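Local coordinates for sortase (Actinomyces oris, PDB 2XWG), which is a class C sortase, probably a cysteine transpeptidase that takes part in fimbrial assembly on the bacterial surface, at residues 140-152 with 199-213. Sequence-based numbering, arbitrary orientation.
Sequences GGPSTHSVLTGHT and LRKVPGRDLVTLITC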
ATOM      1  N   GLY A 140      -5.607  -8.792  -0.564  1.00 31.47           N
ATOM      2  CA  GLY A 140      -6.110  -9.316   0.689  1.00 35.70           C
ATOM      3  C   GLY A 140      -5.780 -10.789   0.893  1.00 41.84           C
ATOM      4  O   GLY A 140      -4.958 -11.366   0.180  1.00 41.22           O
ATOM      5  N   GLY A 141      -6.420 -11.408   1.878  1.00 43.21           N
ATOM      6  CA  GLY A 141      -6.163 -12.805   2.147  1.00 46.67           C
ATOM      7  C   GLY A 141      -5.292 -12.934   3.373  1.00 55.18           C
ATOM      8  O   GLY A 141      -4.873 -11.926   3.934  1.00 56.71           O
ATOM      9  N   PRO A 142      -4.989 -14.174   3.781  1.00 57.12           N
ATOM     10  CA  PRO A 142      -4.421 -14.428   5.107  1.00 56.12           C
ATOM     11  C   PRO A 142      -2.895 -14.367   5.104  1.00 55.67           C
ATOM     12  O   PRO A 142      -2.269 -14.705   4.098  1.00 54.66           O
ATOM     13  CB  PRO A 142      -4.892 -15.847   5.388  1.00 64.13           C
ATOM     14  CG  PRO A 142      -5.033 -16.500   3.971  1.00 59.78           C
ATOM     15  CD  PRO A 142      -5.001 -15.391   2.951  1.00 54.41           C
ATOM     16  N   SER A 143      -2.306 -13.946   6.217  1.00 54.28           N
ATOM     17  CA  SER A 143      -0.859 -13.744   6.272  1.00 56.13           C
ATOM     18  C   SER A 143      -0.419 -12.760   5.184  1.00 53.56           C
ATOM     19  O   SER A 143       0.547 -13.001   4.447  1.00 55.42           O
ATOM     20  CB  SER A 143      -0.113 -15.078   6.127  1.00 57.48           C
ATOM     21  OG  SER A 143      -0.465 -15.983   7.165  1.00 63.04           O
ATOM     22  N   THR A 144      -1.144 -11.653   5.070  1.00 50.48           N
ATOM     23  CA  THR A 144      -0.777 -10.629   4.104  1.00 47.49           C
ATOM     24  C   THR A 144      -0.784  -9.282   4.783  1.00 44.04           C
ATOM     25  O   THR A 144      -1.668  -8.969   5.580  1.00 42.17           O
ATOM     26  CB  THR A 144      -1.730 -10.578   2.890  1.00 46.56           C
ATOM     27  OG1 THR A 144      -3.005 -10.064   3.296  1.00 43.55           O
ATOM     28  CG2 THR A 144      -1.906 -11.963   2.285  1.00 49.09           C
ATOM     29  N   HIS A 145       0.220  -8.487   4.458  1.00 46.47           N
ATOM     30  CA  HIS A 145       0.302  -7.126   4.940  1.00 41.62           C
ATOM     31  C   HIS A 145       0.785  -6.258   3.796  1.00 39.20           C
ATOM     32  O   HIS A 145       1.981  -6.223   3.478  1.00 37.31           O
ATOM     33  CB  HIS A 145       1.271  -7.026   6.106  1.00 45.28           C
ATOM     34  CG  HIS A 145       1.234  -5.703   6.792  1.00 41.73           C
ATOM     35  ND1 HIS A 145       2.078  -5.379   7.828  1.00 48.50           N
ATOM     36  CD2 HIS A 145       0.453  -4.620   6.585  1.00 36.75           C
ATOM     37  CE1 HIS A 145       1.812  -4.152   8.238  1.00 47.38           C
ATOM     38  NE2 HIS A 145       0.831  -3.669   7.499  1.00 42.32           N
ATOM     39  N   SER A 146      -0.163  -5.576   3.169  1.00 40.53           N
ATOM     40  CA  SER A 146       0.111  -4.755   1.999  1.00 38.74           C
ATOM     41  C   SER A 146       0.326  -3.316   2.448  1.00 36.23           C
ATOM     42  O   SER A 146      -0.471  -2.774   3.228  1.00 35.36           O
ATOM     43  CB  SER A 146      -1.081  -4.838   1.046  1.00 37.22           C
ATOM     44  OG  SER A 146      -0.733  -4.403  -0.241  1.00 34.89           O
ATOM     45  N   VAL A 147       1.399  -2.698   1.966  1.00 36.48           N
ATOM     46  CA  VAL A 147       1.756  -1.352   2.401  1.00 32.95           C
ATOM     47  C   VAL A 147       1.600  -0.362   1.258  1.00 33.81           C
ATOM     48  O   VAL A 147       2.273  -0.497   0.233  1.00 33.06           O
ATOM     49  CB  VAL A 147       3.193  -1.312   2.882  1.00 34.39           C
ATOM     50  CG1 VAL A 147       3.620   0.125   3.113  1.00 33.33           C
ATOM     51  CG2 VAL A 147       3.329  -2.116   4.160  1.00 36.72           C
ATOM     52  N   LEU A 148       0.701   0.612   1.425  1.00 32.10           N
ATOM     53  CA  LEU A 148       0.386   1.576   0.363  1.00 28.40           C
ATOM     54  C   LEU A 148       0.901   2.956   0.757  1.00 31.65           C
ATOM     55  O   LEU A 148       0.590   3.445   1.849  1.00 30.57           O
ATOM     56  CB  LEU A 148      -1.122   1.635   0.098  1.00 22.63           C
ATOM     57  CG  LEU A 148      -1.788   0.301  -0.178  1.00 22.95           C
ATOM     58  CD1 LEU A 148      -3.183   0.544  -0.558  1.00 21.10           C
ATOM     59  CD2 LEU A 148      -1.065  -0.404  -1.304  1.00 23.26           C
ATOM     60  N   THR A 149       1.649   3.574  -0.158  1.00 30.13           N
ATOM     61  CA  THR A 149       2.447   4.772   0.085  1.00 29.48           C
ATOM     62  C   THR A 149       1.905   5.998  -0.636  1.00 31.98           C
ATOM     63  O   THR A 149       1.539   5.902  -1.807  1.00 33.38           O
ATOM     64  CB  THR A 149       3.853   4.550  -0.459  1.00 28.85           C
ATOM     65  OG1 THR A 149       4.305   3.246  -0.072  1.00 32.41           O
ATOM     66  CG2 THR A 149       4.781   5.560   0.108  1.00 34.41           C
ATOM     67  N   GLY A 150       1.886   7.150   0.039  1.00 23.84           N
ATOM     68  CA  GLY A 150       1.369   8.371  -0.547  1.00 21.98           C
ATOM     69  C   GLY A 150       1.964   9.624   0.075  1.00 26.20           C
ATOM     70  O   GLY A 150       2.117   9.702   1.277  1.00 29.79           O
ATOM     71  N   HIS A 151       2.283  10.615  -0.752  1.00 27.02           N
ATOM     72  CA  HIS A 151       2.873  11.869  -0.305  1.00 22.35           C
ATOM     73  C   HIS A 151       1.975  12.600   0.661  1.00 25.14           C
ATOM     74  O   HIS A 151       0.767  12.406   0.672  1.00 25.89           O
ATOM     75  CB  HIS A 151       3.101  12.805  -1.492  1.00 23.95           C
ATOM     76  CG  HIS A 151       4.354  12.531  -2.271  1.00 24.32           C
ATOM     77  ND1 HIS A 151       5.552  12.208  -1.676  1.00 25.80           N
ATOM     78  CD2 HIS A 151       4.594  12.551  -3.604  1.00 26.86           C
ATOM     79  CE1 HIS A 151       6.480  12.042  -2.601  1.00 23.68           C
ATOM     80  NE2 HIS A 151       5.923  12.242  -3.782  1.00 26.05           N
ATOM     81  N   THR A 152       2.601  13.412   1.504  1.00 27.54           N
ATOM     82  CA  THR A 152       1.965  14.546   2.150  1.00 25.71           C
ATOM     83  C   THR A 152       2.791  15.744   1.709  1.00 27.17           C
ATOM     84  O   THR A 152       4.031  15.666   1.703  1.00 25.24           O
ATOM     85  CB  THR A 152       2.050  14.453   3.676  1.00 28.30           C
ATOM     86  OG1 THR A 152       1.097  13.505   4.165  1.00 30.02           O
ATOM     87  CG2 THR A 152       1.731  15.773   4.284  1.00 32.67           C
ATOM     88  N   LEU A 199       5.766  -2.955   9.432  1.00 44.84           N
ATOM     89  CA  LEU A 199       5.292  -3.127   8.062  1.00 45.09           C
ATOM     90  C   LEU A 199       5.422  -4.596   7.610  1.00 48.88           C
ATOM     91  O   LEU A 199       5.081  -4.950   6.481  1.00 46.32           O
ATOM     92  CB  LEU A 199       6.087  -2.217   7.111  1.00 41.11           C
ATOM     93  CG  LEU A 199       6.130  -0.715   7.405  1.00 36.85           C
ATOM     94  CD1 LEU A 199       6.998  -0.002   6.386  1.00 29.91           C
ATOM     95  CD2 LEU A 199       4.725  -0.096   7.465  1.00 31.30           C
ATOM     96  N   ARG A 200       5.921  -5.441   8.506  1.00 57.89           N
ATOM     97  CA  ARG A 200       6.186  -6.847   8.212  1.00 58.36           C
ATOM     98  C   ARG A 200       4.898  -7.662   8.248  1.00 59.45           C
ATOM     99  O   ARG A 200       3.931  -7.264   8.905  1.00 59.74           O
ATOM    100  CB  ARG A 200       7.186  -7.387   9.242  1.00 60.42           C
ATOM    101  CG  ARG A 200       8.463  -6.557   9.327  1.00 65.36           C
ATOM    102  CD  ARG A 200       9.381  -7.003  10.462  1.00 74.32           C
ATOM    103  NE  ARG A 200       9.739  -8.407  10.315  1.00 80.62           N
ATOM    104  CZ  ARG A 200      10.528  -8.879   9.355  1.00 85.59           C
ATOM    105  NH1 ARG A 200      11.053  -8.049   8.450  1.00 79.87           N
ATOM    106  NH2 ARG A 200      10.788 -10.183   9.298  1.00 85.50           N
ATOM    107  N   LYS A 201       4.874  -8.803   7.561  1.00 51.30           N
ATOM    108  CA  LYS A 201       3.718  -9.696   7.648  1.00 50.99           C
ATOM    109  C   LYS A 201       3.371 -10.008   9.097  1.00 57.05           C
ATOM    110  O   LYS A 201       4.254 -10.274   9.915  1.00 59.54           O
ATOM    111  CB  LYS A 201       3.973 -11.012   6.910  1.00 53.98           C
ATOM    112  CG  LYS A 201       3.848 -10.936   5.399  1.00 61.47           C
ATOM    113  CD  LYS A 201       4.675 -12.030   4.739  1.00 67.51           C
ATOM    114  CE  LYS A 201       4.331 -13.388   5.336  1.00 69.05           C
ATOM    115  NZ  LYS A 201       5.391 -14.395   5.047  1.00 76.15           N
ATOM    116  N   VAL A 202       2.082  -9.971   9.414  1.00 52.54           N
ATOM    117  CA  VAL A 202       1.588 -10.511  10.673  1.00 51.98           C
ATOM    118  C   VAL A 202       0.770 -11.769  10.355  1.00 62.04           C
ATOM    119  O   VAL A 202      -0.292 -11.679   9.720  1.00 62.53           O
ATOM    120  CB  VAL A 202       0.732  -9.484  11.424  1.00 54.45           C
ATOM    121  CG1 VAL A 202       0.158 -10.094  12.700  1.00 54.40           C
ATOM    122  CG2 VAL A 202       1.562  -8.232  11.745  1.00 54.40           C
ATOM    123  N   PRO A 203       1.272 -12.952  10.765  1.00 63.96           N
ATOM    124  CA  PRO A 203       0.703 -14.226  10.298  1.00 62.06           C
ATOM    125  C   PRO A 203      -0.753 -14.450  10.700  1.00 65.59           C
ATOM    126  O   PRO A 203      -1.161 -14.095  11.824  1.00 63.51           O
ATOM    127  CB  PRO A 203       1.620 -15.270  10.930  1.00 63.12           C
ATOM    128  CG  PRO A 203       2.921 -14.559  11.085  1.00 60.58           C
ATOM    129  CD  PRO A 203       2.529 -13.164  11.501  1.00 63.11           C
ATOM    130  N   GLY A 204      -1.519 -15.022   9.765  1.00 65.01           N
ATOM    131  CA  GLY A 204      -2.937 -15.272   9.953  1.00 62.80           C
ATOM    132  C   GLY A 204      -3.739 -13.994  10.118  1.00 64.99           C
ATOM    133  O   GLY A 204      -4.864 -14.011  10.622  1.00 69.02           O
ATOM    134  N   ARG A 205      -3.147 -12.877   9.707  1.00 70.62           N
ATOM    135  CA  ARG A 205      -3.847 -11.595   9.657  1.00 66.14           C
ATOM    136  C   ARG A 205      -3.817 -10.995   8.248  1.00 58.59           C
ATOM    137  O   ARG A 205      -2.848 -11.174   7.494  1.00 55.48           O
ATOM    138  CB  ARG A 205      -3.268 -10.609  10.678  1.00 60.29           C
ATOM    139  CG  ARG A 205      -3.717 -10.846  12.119  1.00 64.78           C
ATOM    140  CD  ARG A 205      -3.055  -9.844  13.084  1.00 69.46           C
ATOM    141  NE  ARG A 205      -3.832  -8.618  13.319  1.00 69.31           N
ATOM    142  CZ  ARG A 205      -3.323  -7.485  13.816  1.00 70.29           C
ATOM    143  NH1 ARG A 205      -2.032  -7.407  14.113  1.00 70.73           N
ATOM    144  NH2 ARG A 205      -4.095  -6.419  14.009  1.00 66.68           N
ATOM    145  N   ASP A 206      -4.899 -10.299   7.916  1.00 49.19           N
ATOM    146  CA  ASP A 206      -5.069  -9.609   6.637  1.00 45.34           C
ATOM    147  C   ASP A 206      -4.998  -8.104   6.925  1.00 41.24           C
ATOM    148  O   ASP A 206      -5.981  -7.502   7.372  1.00 43.29           O
ATOM    149  CB  ASP A 206      -6.439  -9.998   6.045  1.00 46.93           C
ATOM    150  CG  ASP A 206      -6.682  -9.441   4.628  1.00 46.12           C
ATOM    151  OD1 ASP A 206      -6.046  -8.425   4.257  1.00 41.49           O
ATOM    152  OD2 ASP A 206      -7.536 -10.019   3.897  1.00 41.39           O
ATOM    153  N   LEU A 207      -3.838  -7.494   6.709  1.00 33.96           N
ATOM    154  CA  LEU A 207      -3.678  -6.082   7.053  1.00 32.72           C
ATOM    155  C   LEU A 207      -3.272  -5.220   5.866  1.00 29.39           C
ATOM    156  O   LEU A 207      -2.524  -5.661   5.009  1.00 30.20           O
ATOM    157  CB  LEU A 207      -2.584  -5.928   8.103  1.00 36.75           C
ATOM    158  CG  LEU A 207      -2.547  -6.793   9.343  1.00 37.70           C
ATOM    159  CD1 LEU A 207      -1.251  -6.519  10.077  1.00 38.49           C
ATOM    160  CD2 LEU A 207      -3.738  -6.449  10.198  1.00 43.83           C
ATOM    161  N   VAL A 208      -3.718  -3.969   5.852  1.00 34.01           N
ATOM    162  CA  VAL A 208      -3.146  -2.973   4.941  1.00 33.34           C
ATOM    163  C   VAL A 208      -2.714  -1.725   5.698  1.00 33.11           C
ATOM    164  O   VAL A 208      -3.485  -1.177   6.476  1.00 35.42           O
ATOM    165  CB  VAL A 208      -4.145  -2.515   3.881  1.00 30.58           C
ATOM    166  CG1 VAL A 208      -3.609  -1.283   3.195  1.00 25.21           C
ATOM    167  CG2 VAL A 208      -4.388  -3.615   2.880  1.00 36.73           C
ATOM    168  N   THR A 209      -1.491  -1.265   5.464  1.00 32.10           N
ATOM    169  CA  THR A 209      -1.032  -0.013   6.054  1.00 34.02           C
ATOM    170  C   THR A 209      -0.877   1.110   5.021  1.00 33.96           C
ATOM    171  O   THR A 209      -0.186   0.952   4.005  1.00 33.33           O
ATOM    172  CB  THR A 209       0.313  -0.193   6.766  1.00 37.67           C
ATOM    173  OG1 THR A 209       0.179  -1.206   7.768  1.00 44.47           O
ATOM    174  CG2 THR A 209       0.743   1.105   7.433  1.00 33.74           C
ATOM    175  N   LEU A 210      -1.530   2.237   5.295  1.00 30.61           N
ATOM    176  CA  LEU A 210      -1.333   3.464   4.549  1.00 27.04           C
ATOM    177  C   LEU A 210      -0.199   4.270   5.188  1.00 31.02           C
ATOM    178  O   LEU A 210      -0.290   4.675   6.346  1.00 35.11           O
ATOM    179  CB  LEU A 210      -2.621   4.273   4.586  1.00 25.79           C
ATOM    180  CG  LEU A 210      -3.883   3.454   4.292  1.00 25.83           C
ATOM    181  CD1 LEU A 210      -5.121   4.308   4.406  1.00 23.20           C
ATOM    182  CD2 LEU A 210      -3.828   2.819   2.906  1.00 22.02           C
ATOM    183  N   ILE A 211       0.875   4.526   4.457  1.00 27.51           N
ATOM    184  CA  ILE A 211       1.947   5.297   5.059  1.00 29.37           C
ATOM    185  C   ILE A 211       2.195   6.611   4.343  1.00 31.62           C
ATOM    186  O   ILE A 211       2.226   6.649   3.132  1.00 29.86           O
ATOM    187  CB  ILE A 211       3.240   4.493   5.091  1.00 33.00           C
ATOM    188  CG1 ILE A 211       4.361   5.306   5.740  1.00 35.56           C
ATOM    189  CG2 ILE A 211       3.640   4.083   3.698  1.00 28.75           C
ATOM    190  CD1 ILE A 211       5.625   4.494   5.986  1.00 32.62           C
ATOM    191  N   THR A 212       2.364   7.691   5.101  1.00 34.80           N
ATOM    192  CA  THR A 212       2.731   8.978   4.526  1.00 29.05           C
ATOM    193  C   THR A 212       3.829   9.648   5.359  1.00 34.51           C
ATOM    194  O   THR A 212       4.249   9.127   6.397  1.00 36.46           O
ATOM    195  CB  THR A 212       1.525   9.897   4.454  1.00 26.46           C
ATOM    196  OG1 THR A 212       1.880  11.090   3.757  1.00 28.46           O
ATOM    197  CG2 THR A 212       1.093  10.263   5.816  1.00 31.14           C
ATOM    198  N   CYS A 213       4.319  10.793   4.899  1.00 36.47           N
ATOM    199  CA  CYS A 213       5.295  11.547   5.669  1.00 37.04           C
ATOM    200  C   CYS A 213       4.612  12.504   6.610  1.00 38.36           C
ATOM    201  O   CYS A 213       3.479  12.921   6.366  1.00 41.52           O
ATOM    202  CB  CYS A 213       6.206  12.308   4.738  1.00 35.88           C
ATOM    203  SG  CYS A 213       7.249  11.178   3.894  1.00 43.65           S
TER
HETATM  204  O   HOH W   1      -3.078  -7.399   2.930  1.00 36.38           O
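Two parallel strands of the sortase beta-barrel, 144-149 and 206-214, pair from Thr144 beside Asp206 to Thr149 beside Ile211, joined by backbone bonds such as Leu207 N to Thr144 O (2.9 Å). Between the barrel and the 199-205 connection, the His145 imidazole is gripped at both nitrogens. ND1 donates to Arg200 O at 2.9 Å, almost straight (173°) with the oxygen in the ring plane, while NE2 and Thr209 OG1 lie 2.6 Å apart in a hydrogen bond that either could donate. The ring reaches both because chi1 of -170° sets CG opposite the backbone N, and Leu207 CD1 covers one face in a CH-pi contact, 4.1 Å from the centroid. Histidine suits this place because its two ring nitrogens meet polar partners in or near the ring plane while a flat face remains for Leu207; an alanine here would probably leave Arg200 O and Thr209 OG1 without this bridge and Leu207 without its ring, although Thr209 OG1 also bonds Thr226. On the same sheet face, Val147 CG2 meets Leu199 CB and CG1 meets Ile211 CG2. The other face is polar at its start: Asp206 OD2 accepts Gly141 N at 2.7 Å from above the carboxylate plane and forms a salt bridge with Arg229. At the backbone angles of Gly141 a beta carbon would collide with the carbonyl oxygen before it. Farther along that face, Leu148 CG meets Val208 CG1 and CB meets Leu210 CD2. In this sortase fold the strands lead toward the predicted catalytic His151 and Cys213, the latter near the end of 206-214. Just before the cysteine, Thr212 OG1 donates to Gly150 O (2.9 Å), following the backbone bond from Gly150 N to Ile211 O, with Thr152 OG1 2.6 Å from Thr212 OG1.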